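Long-range contact in Tat (Twin-arginine translocation) pathway signal sequence containing protein (Mycobacterium tuberculosis, PDB 5IMU), which is of unknown function, a conserved protein with a Tat signal sequence whose fragment here joins an alpha/beta/alpha sandwich to a helical bundle: residues A25-D39 against L83-T96. Numbering follows the deposited sequence.
Sequences ARQEPRISWAAGLRD and LGAVVAVAAHESNT
Pro29 O takes two donors from the other segment: Asn95 N at 2.7 Å and His92 NE2 at 3.1 Å. The second bond is nearly straight (178° at the hydrogen) and lies in the imidazole plane, which implies that NE2 carries a proton. Together they close one end of an antiparallel pairing within the DUF5632 part of the chain, where strand 33-37 binds strand 88-92, one of the two outermost strands of a four-stranded mixed sheet. The N-to-C directions of the two short segments are 168° apart; Trp33-His92 and Ala35-Ala90 are hydrogen-bonded antiparallel pairs, with the non-hydrogen-bonded pair Ala34-Ala91 between them. With CG anti to the backbone N (chi1 162°), the His92 ring reaches Pro29 and turns one face to Ala25 at the end of helix 6-27; Ala25 CB sits 3.6 Å from the ring centroid, a CH-pi contact. Trp33 presents its CD1 edge to His92 CD2, while its indole is held by a bond from NE1 to Glu28 O (3.0 Å). On the other side of the sheet Leu83 packs its CD1 against Ala34 CB (3.9 Å). Next to Leu37, the Arg38 chain bends at chi2, and NH1 bridges two carbonyls, Ala85 O and Leu83 O, each at 2.9 Å.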
ATOM      1  N   ALA A  25       4.287  10.533  -4.157  1.00 12.84           N
ATOM      2  CA  ALA A  25       3.260  11.207  -4.944  1.00  9.53           C
ATOM      3  C   ALA A  25       3.602  11.202  -6.427  1.00 14.07           C
ATOM      4  O   ALA A  25       2.721  11.011  -7.269  1.00 10.33           O
ATOM      5  CB  ALA A  25       3.062  12.636  -4.436  1.00 12.32           C
ATOM      6  N   ARG A  26       4.877  11.396  -6.777  1.00 14.12           N
ATOM      7  CA  ARG A  26       5.211  11.388  -8.195  1.00 12.23           C
ATOM      8  C   ARG A  26       5.071   9.999  -8.808  1.00 13.78           C
ATOM      9  O   ARG A  26       4.880   9.890 -10.022  1.00 13.54           O
ATOM     10  CB  ARG A  26       6.622  11.939  -8.430  1.00 14.77           C
ATOM     11  CG  ARG A  26       7.766  11.034  -8.024  1.00 15.37           C
ATOM     12  CD  ARG A  26       9.086  11.615  -8.522  1.00 18.09           C
ATOM     13  NE  ARG A  26       9.232  13.018  -8.142  1.00 14.69           N
ATOM     14  CZ  ARG A  26       9.823  13.431  -7.027  1.00 19.50           C
ATOM     15  NH1 ARG A  26      10.336  12.548  -6.182  1.00 14.48           N
ATOM     16  NH2 ARG A  26       9.906  14.728  -6.757  1.00 16.19           N
ATOM     17  N   GLN A  27       5.137   8.940  -7.994  1.00 11.12           N
ATOM     18  CA  GLN A  27       4.862   7.597  -8.495  1.00 14.24           C
ATOM     19  C   GLN A  27       3.369   7.377  -8.715  1.00 15.11           C
ATOM     20  O   GLN A  27       2.975   6.680  -9.656  1.00 14.61           O
ATOM     21  CB  GLN A  27       5.407   6.543  -7.531  1.00 12.09           C
ATOM     22  CG  GLN A  27       6.915   6.561  -7.361  1.00 11.68           C
ATOM     23  CD  GLN A  27       7.396   5.506  -6.384  1.00 14.98           C
ATOM     24  OE1 GLN A  27       7.428   4.318  -6.706  1.00  9.40           O
ATOM     25  NE2 GLN A  27       7.767   5.932  -5.182  1.00  8.41           N
ATOM     26  N   GLU A  28       2.528   7.949  -7.856  1.00  9.88           N
ATOM     27  CA  GLU A  28       1.074   7.838  -7.989  1.00 13.81           C
ATOM     28  C   GLU A  28       0.425   9.136  -7.529  1.00 11.57           C
ATOM     29  O   GLU A  28       0.002   9.269  -6.373  1.00 12.31           O
ATOM     30  CB  GLU A  28       0.533   6.647  -7.198  1.00 10.03           C
ATOM     31  CG  GLU A  28      -0.950   6.437  -7.424  1.00 13.64           C
ATOM     32  CD  GLU A  28      -1.294   6.451  -8.902  1.00 15.62           C
ATOM     33  OE1 GLU A  28      -1.015   5.439  -9.578  1.00 10.69           O
ATOM     34  OE2 GLU A  28      -1.821   7.475  -9.392  1.00 15.31           O
ATOM     35  N   PRO A  29       0.318  10.125  -8.424  1.00 13.02           N
ATOM     36  CA  PRO A  29      -0.208  11.440  -8.023  1.00 15.10           C
ATOM     37  C   PRO A  29      -1.724  11.525  -7.970  1.00 13.04           C
ATOM     38  O   PRO A  29      -2.250  12.546  -7.506  1.00 15.55           O
ATOM     39  CB  PRO A  29       0.355  12.374  -9.100  1.00 17.32           C
ATOM     40  CG  PRO A  29       0.461  11.501 -10.316  1.00 16.53           C
ATOM     41  CD  PRO A  29       0.806  10.117  -9.815  1.00 15.82           C
ATOM     42  N   ARG A  30      -2.439  10.497  -8.418  1.00 13.64           N
ATOM     43  CA  ARG A  30      -3.892  10.556  -8.492  1.00 14.81           C
ATOM     44  C   ARG A  30      -4.574  10.359  -7.144  1.00 15.23           C
ATOM     45  O   ARG A  30      -5.802  10.484  -7.070  1.00 14.77           O
ATOM     46  CB  ARG A  30      -4.402   9.513  -9.494  1.00 12.74           C
ATOM     47  CG  ARG A  30      -3.916   9.749 -10.920  1.00 11.07           C
ATOM     48  CD  ARG A  30      -4.335   8.620 -11.854  1.00 13.59           C
ATOM     49  NE  ARG A  30      -3.532   7.417 -11.657  1.00 15.18           N
ATOM     50  CZ  ARG A  30      -3.708   6.283 -12.329  1.00 22.17           C
ATOM     51  NH1 ARG A  30      -4.667   6.192 -13.242  1.00 17.88           N
ATOM     52  NH2 ARG A  30      -2.928   5.238 -12.087  1.00 13.03           N
ATOM     53  N   ILE A  31      -3.823  10.067  -6.080  1.00 15.28           N
ATOM     54  CA  ILE A  31      -4.385   9.890  -4.748  1.00 13.24           C
ATOM     55  C   ILE A  31      -3.632  10.786  -3.773  1.00 14.73           C
ATOM     56  O   ILE A  31      -2.513  11.230  -4.038  1.00 10.48           O
ATOM     57  CB  ILE A  31      -4.330   8.421  -4.278  1.00 14.25           C
ATOM     58  CG1 ILE A  31      -2.879   7.971  -4.104  1.00 12.56           C
ATOM     59  CG2 ILE A  31      -5.059   7.520  -5.264  1.00  9.84           C
ATOM     60  CD1 ILE A  31      -2.740   6.495  -3.774  1.00 11.22           C
ATOM     61  N   SER A  32      -4.262  11.042  -2.627  1.00 10.39           N
ATOM     62  CA  SER A  32      -3.689  11.938  -1.630  1.00 11.72           C
ATOM     63  C   SER A  32      -2.736  11.187  -0.710  1.00 12.23           C
ATOM     64  O   SER A  32      -2.970  10.027  -0.361  1.00 11.77           O
ATOM     65  CB  SER A  32      -4.796  12.599  -0.804  1.00 11.31           C
ATOM     66  OG  SER A  32      -5.553  13.493  -1.599  1.00 12.89           O
ATOM     67  N   TRP A  33      -1.654  11.863  -0.319  1.00 11.29           N
ATOM     68  CA  TRP A  33      -0.631  11.298   0.549  1.00  9.46           C
ATOM     69  C   TRP A  33      -0.335  12.256   1.694  1.00  9.81           C
ATOM     70  O   TRP A  33      -0.561  13.463   1.587  1.00 11.65           O
ATOM     71  CB  TRP A  33       0.682  11.033  -0.208  1.00  8.56           C
ATOM     72  CG  TRP A  33       0.591  10.063  -1.350  1.00 15.87           C
ATOM     73  CD1 TRP A  33       0.326  10.358  -2.657  1.00 11.04           C
ATOM     74  CD2 TRP A  33       0.809   8.648  -1.295  1.00 13.53           C
ATOM     75  NE1 TRP A  33       0.348   9.212  -3.415  1.00  8.70           N
ATOM     76  CE2 TRP A  33       0.644   8.149  -2.602  1.00 12.74           C
ATOM     77  CE3 TRP A  33       1.121   7.754  -0.265  1.00 12.99           C
ATOM     78  CZ2 TRP A  33       0.779   6.796  -2.907  1.00 13.35           C
ATOM     79  CZ3 TRP A  33       1.255   6.410  -0.571  1.00 12.70           C
ATOM     80  CH2 TRP A  33       1.084   5.945  -1.880  1.00  9.32           C
ATOM     81  N   ALA A  34       0.199  11.707   2.784  1.00 11.74           N
ATOM     82  CA  ALA A  34       0.691  12.520   3.886  1.00  9.11           C
ATOM     83  C   ALA A  34       1.766  11.754   4.641  1.00 11.11           C
ATOM     84  O   ALA A  34       1.744  10.522   4.703  1.00 11.85           O
ATOM     85  CB  ALA A  34      -0.432  12.927   4.846  1.00  9.92           C
ATOM     86  N   ALA A  35       2.708  12.498   5.216  1.00 13.08           N
ATOM     87  CA  ALA A  35       3.739  11.934   6.074  1.00 10.07           C
ATOM     88  C   ALA A  35       3.921  12.817   7.299  1.00 12.33           C
ATOM     89  O   ALA A  35       3.814  14.044   7.222  1.00 12.06           O
ATOM     90  CB  ALA A  35       5.076  11.778   5.341  1.00 10.77           C
ATOM     91  N   GLY A  36       4.198  12.183   8.429  1.00 10.27           N
ATOM     92  CA  GLY A  36       4.336  12.901   9.683  1.00 14.75           C
ATOM     93  C   GLY A  36       5.406  12.281  10.553  1.00 14.01           C
ATOM     94  O   GLY A  36       5.690  11.084  10.471  1.00 12.70           O
ATOM     95  N   LEU A  37       6.006  13.118  11.393  1.00 11.68           N
ATOM     96  CA  LEU A  37       7.030  12.695  12.341  1.00 10.19           C
ATOM     97  C   LEU A  37       6.392  12.538  13.716  1.00 14.97           C
ATOM     98  O   LEU A  37       5.789  13.483  14.235  1.00 12.15           O
ATOM     99  CB  LEU A  37       8.178  13.703  12.402  1.00 11.97           C
ATOM    100  CG  LEU A  37       9.373  13.291  13.266  1.00 15.55           C
ATOM    101  CD1 LEU A  37      10.093  12.095  12.653  1.00 19.18           C
ATOM    102  CD2 LEU A  37      10.337  14.450  13.477  1.00 19.80           C
ATOM    103  N   ARG A  38       6.525  11.349  14.299  1.00 12.16           N
ATOM    104  CA  ARG A  38       6.009  11.102  15.636  1.00 16.25           C
ATOM    105  C   ARG A  38       6.849  11.835  16.678  1.00 16.96           C
ATOM    106  O   ARG A  38       7.964  12.294  16.408  1.00 16.70           O
ATOM    107  CB  ARG A  38       5.989   9.604  15.937  1.00 21.84           C
ATOM    108  CG  ARG A  38       4.973   8.810  15.127  1.00 22.00           C
ATOM    109  CD  ARG A  38       3.671   8.654  15.896  1.00 30.86           C
ATOM    110  NE  ARG A  38       2.823   7.607  15.335  1.00 30.87           N
ATOM    111  CZ  ARG A  38       1.617   7.816  14.818  1.00 31.70           C
ATOM    112  NH1 ARG A  38       1.103   9.040  14.790  1.00 20.82           N
ATOM    113  NH2 ARG A  38       0.921   6.797  14.332  1.00 30.43           N
ATOM    114  N   ASP A  39       6.302  11.936  17.891  1.00 20.15           N
ATOM    115  CA  ASP A  39       6.982  12.689  18.938  1.00 23.87           C
ATOM    116  C   ASP A  39       8.222  11.982  19.473  1.00 24.64           C
ATOM    117  O   ASP A  39       8.965  12.587  20.252  1.00 26.64           O
ATOM    118  CB  ASP A  39       6.015  13.005  20.087  1.00 26.80           C
ATOM    119  CG  ASP A  39       5.553  11.766  20.838  1.00 30.71           C
ATOM    120  OD1 ASP A  39       5.783  10.639  20.353  1.00 37.07           O
ATOM    121  OD2 ASP A  39       4.945  11.925  21.918  1.00 43.06           O
ATOM    122  N   LEU A  83      -2.882  10.356   9.937  1.00 13.26           N
ATOM    123  CA  LEU A  83      -1.567  10.495  10.558  1.00 13.38           C
ATOM    124  C   LEU A  83      -1.642  10.409  12.076  1.00 15.39           C
ATOM    125  O   LEU A  83      -0.673   9.991  12.721  1.00 15.48           O
ATOM    126  CB  LEU A  83      -0.919  11.818  10.150  1.00 13.05           C
ATOM    127  CG  LEU A  83      -0.252  11.926   8.780  1.00 15.10           C
ATOM    128  CD1 LEU A  83       0.358  13.306   8.614  1.00 10.65           C
ATOM    129  CD2 LEU A  83       0.806  10.849   8.620  1.00 14.15           C
ATOM    130  N   GLY A  84      -2.770  10.803  12.664  1.00 16.68           N
ATOM    131  CA  GLY A  84      -2.851  10.830  14.110  1.00 15.62           C
ATOM    132  C   GLY A  84      -1.954  11.908  14.695  1.00 14.63           C
ATOM    133  O   GLY A  84      -1.764  12.984  14.121  1.00 14.40           O
ATOM    134  N   ALA A  85      -1.376  11.600  15.855  1.00 13.08           N
ATOM    135  CA  ALA A  85      -0.576  12.565  16.602  1.00 16.93           C
ATOM    136  C   ALA A  85       0.852  12.599  16.068  1.00 15.02           C
ATOM    137  O   ALA A  85       1.573  11.598  16.138  1.00 15.75           O
ATOM    138  CB  ALA A  85      -0.586  12.218  18.089  1.00 18.32           C
ATOM    139  N   VAL A  86       1.261  13.755  15.541  1.00 10.93           N
ATOM    140  CA  VAL A  86       2.599  13.965  15.001  1.00 13.71           C
ATOM    141  C   VAL A  86       3.043  15.376  15.365  1.00 14.08           C
ATOM    142  O   VAL A  86       2.250  16.201  15.825  1.00 10.19           O
ATOM    143  CB  VAL A  86       2.654  13.763  13.471  1.00 15.35           C
ATOM    144  CG1 VAL A  86       2.470  12.296  13.113  1.00 12.77           C
ATOM    145  CG2 VAL A  86       1.593  14.606  12.798  1.00 12.70           C
ATOM    146  N   VAL A  87       4.331  15.653  15.152  1.00 10.83           N
ATOM    147  CA  VAL A  87       4.911  16.960  15.448  1.00 10.93           C
ATOM    148  C   VAL A  87       5.341  17.707  14.194  1.00 11.29           C
ATOM    149  O   VAL A  87       5.894  18.812  14.303  1.00 12.26           O
ATOM    150  CB  VAL A  87       6.090  16.843  16.433  1.00 13.34           C
ATOM    151  CG1 VAL A  87       5.634  16.168  17.720  1.00 12.69           C
ATOM    152  CG2 VAL A  87       7.242  16.081  15.802  1.00 14.27           C
ATOM    153  N   ALA A  88       5.110  17.142  13.009  1.00 10.43           N
ATOM    154  CA  ALA A  88       5.305  17.838  11.743  1.00 10.90           C
ATOM    155  C   ALA A  88       4.562  17.066  10.663  1.00 12.77           C
ATOM    156  O   ALA A  88       4.485  15.836  10.714  1.00  9.08           O
ATOM    157  CB  ALA A  88       6.790  17.976  11.384  1.00 11.22           C
ATOM    158  N   VAL A  89       4.006  17.796   9.695  1.00  9.41           N
ATOM    159  CA  VAL A  89       3.129  17.224   8.678  1.00 10.18           C
ATOM    160  C   VAL A  89       3.506  17.766   7.304  1.00 12.84           C
ATOM    161  O   VAL A  89       3.797  18.957   7.152  1.00 11.72           O
ATOM    162  CB  VAL A  89       1.641  17.532   8.962  1.00 17.42           C
ATOM    163  CG1 VAL A  89       0.748  16.892   7.903  1.00 21.24           C
ATOM    164  CG2 VAL A  89       1.242  17.068  10.344  1.00 20.49           C
ATOM    165  N   ALA A  90       3.496  16.881   6.303  1.00 12.76           N
ATOM    166  CA  ALA A  90       3.523  17.254   4.894  1.00  8.41           C
ATOM    167  C   ALA A  90       2.500  16.402   4.153  1.00 12.04           C
ATOM    168  O   ALA A  90       2.183  15.287   4.576  1.00 10.01           O
ATOM    169  CB  ALA A  90       4.916  17.069   4.272  1.00  9.75           C
ATOM    170  N   ALA A  91       1.980  16.929   3.045  1.00 10.14           N
ATOM    171  CA  ALA A  91       0.916  16.237   2.333  1.00  8.72           C
ATOM    172  C   ALA A  91       0.962  16.553   0.845  1.00 11.37           C
ATOM    173  O   ALA A  91       1.681  17.446   0.387  1.00 11.14           O
ATOM    174  CB  ALA A  91      -0.460  16.591   2.911  1.00 11.90           C
ATOM    175  N   HIS A  92       0.171  15.788   0.093  1.00  9.37           N
ATOM    176  CA  HIS A  92      -0.026  15.953  -1.339  1.00 11.98           C
ATOM    177  C   HIS A  92      -1.498  15.716  -1.628  1.00 10.47           C
ATOM    178  O   HIS A  92      -2.043  14.679  -1.241  1.00 12.73           O
ATOM    179  CB  HIS A  92       0.843  14.966  -2.134  1.00 10.60           C
ATOM    180  CG  HIS A  92       0.402  14.763  -3.553  1.00 14.07           C
ATOM    181  ND1 HIS A  92       0.859  15.540  -4.596  1.00 12.95           N
ATOM    182  CD2 HIS A  92      -0.440  13.855  -4.103  1.00 11.83           C
ATOM    183  CE1 HIS A  92       0.313  15.125  -5.725  1.00 17.52           C
ATOM    184  NE2 HIS A  92      -0.481  14.105  -5.454  1.00 15.39           N
ATOM    185  N   GLU A  93      -2.147  16.676  -2.276  1.00 10.00           N
ATOM    186  CA  GLU A  93      -3.537  16.511  -2.670  1.00 13.60           C
ATOM    187  C   GLU A  93      -3.597  15.824  -4.026  1.00 11.98           C
ATOM    188  O   GLU A  93      -2.794  16.117  -4.917  1.00 12.99           O
ATOM    189  CB  GLU A  93      -4.261  17.859  -2.728  1.00 13.81           C
ATOM    190  CG  GLU A  93      -5.759  17.755  -3.023  1.00 17.93           C
ATOM    191  CD  GLU A  93      -6.549  17.078  -1.909  1.00 23.95           C
ATOM    192  OE1 GLU A  93      -6.026  16.959  -0.781  1.00 21.81           O
ATOM    193  OE2 GLU A  93      -7.701  16.668  -2.164  1.00 25.60           O
ATOM    194  N   SER A  94      -4.549  14.903  -4.167  1.00 13.18           N
ATOM    195  CA  SER A  94      -4.672  14.110  -5.383  1.00 15.98           C
ATOM    196  C   SER A  94      -4.739  15.001  -6.617  1.00 17.05           C
ATOM    197  O   SER A  94      -5.459  16.004  -6.638  1.00 16.45           O
ATOM    198  CB  SER A  94      -5.917  13.224  -5.302  1.00 19.42           C
ATOM    199  OG  SER A  94      -7.092  14.003  -5.170  1.00 25.76           O
ATOM    200  N   ASN A  95      -3.954  14.633  -7.633  1.00 16.69           N
ATOM    201  CA  ASN A  95      -3.889  15.253  -8.957  1.00 19.43           C
ATOM    202  C   ASN A  95      -3.085  16.548  -8.985  1.00 24.00           C
ATOM    203  O   ASN A  95      -3.052  17.224 -10.022  1.00 22.67           O
ATOM    204  CB  ASN A  95      -5.286  15.494  -9.543  1.00 19.76           C
ATOM    205  CG  ASN A  95      -6.053  14.201  -9.759  1.00 21.78           C
ATOM    206  OD1 ASN A  95      -5.516  13.236 -10.302  1.00 25.02           O
ATOM    207  ND2 ASN A  95      -7.311  14.177  -9.335  1.00 29.04           N
ATOM    208  N   THR A  96      -2.430  16.916  -7.886  1.00 20.65           N
ATOM    209  CA  THR A  96      -1.435  17.979  -7.934  1.00 18.66           C
ATOM    210  C   THR A  96      -0.212  17.505  -8.712  1.00 17.77           C
ATOM    211  O   THR A  96       0.207  16.350  -8.594  1.00 15.44           O
ATOM    212  CB  THR A  96      -1.032  18.397  -6.515  1.00 19.47           C
ATOM    213  OG1 THR A  96      -2.170  18.936  -5.831  1.00 21.16           O
ATOM    214  CG2 THR A  96       0.079  19.444  -6.542  1.00 22.61           C
TER
HETATM  215  O   HOH W   1      -7.736  11.373  -8.649  1.00 22.27           O
HETATM  216  O   HOH W   2      -8.361  13.276  -1.924  1.00 33.38           O
HETATM  217  O   HOH W   3      -1.579   6.994  14.205  1.00 29.08           O
HETATM  218  O   HOH W   4       3.466  11.635  18.253  1.00 24.62           O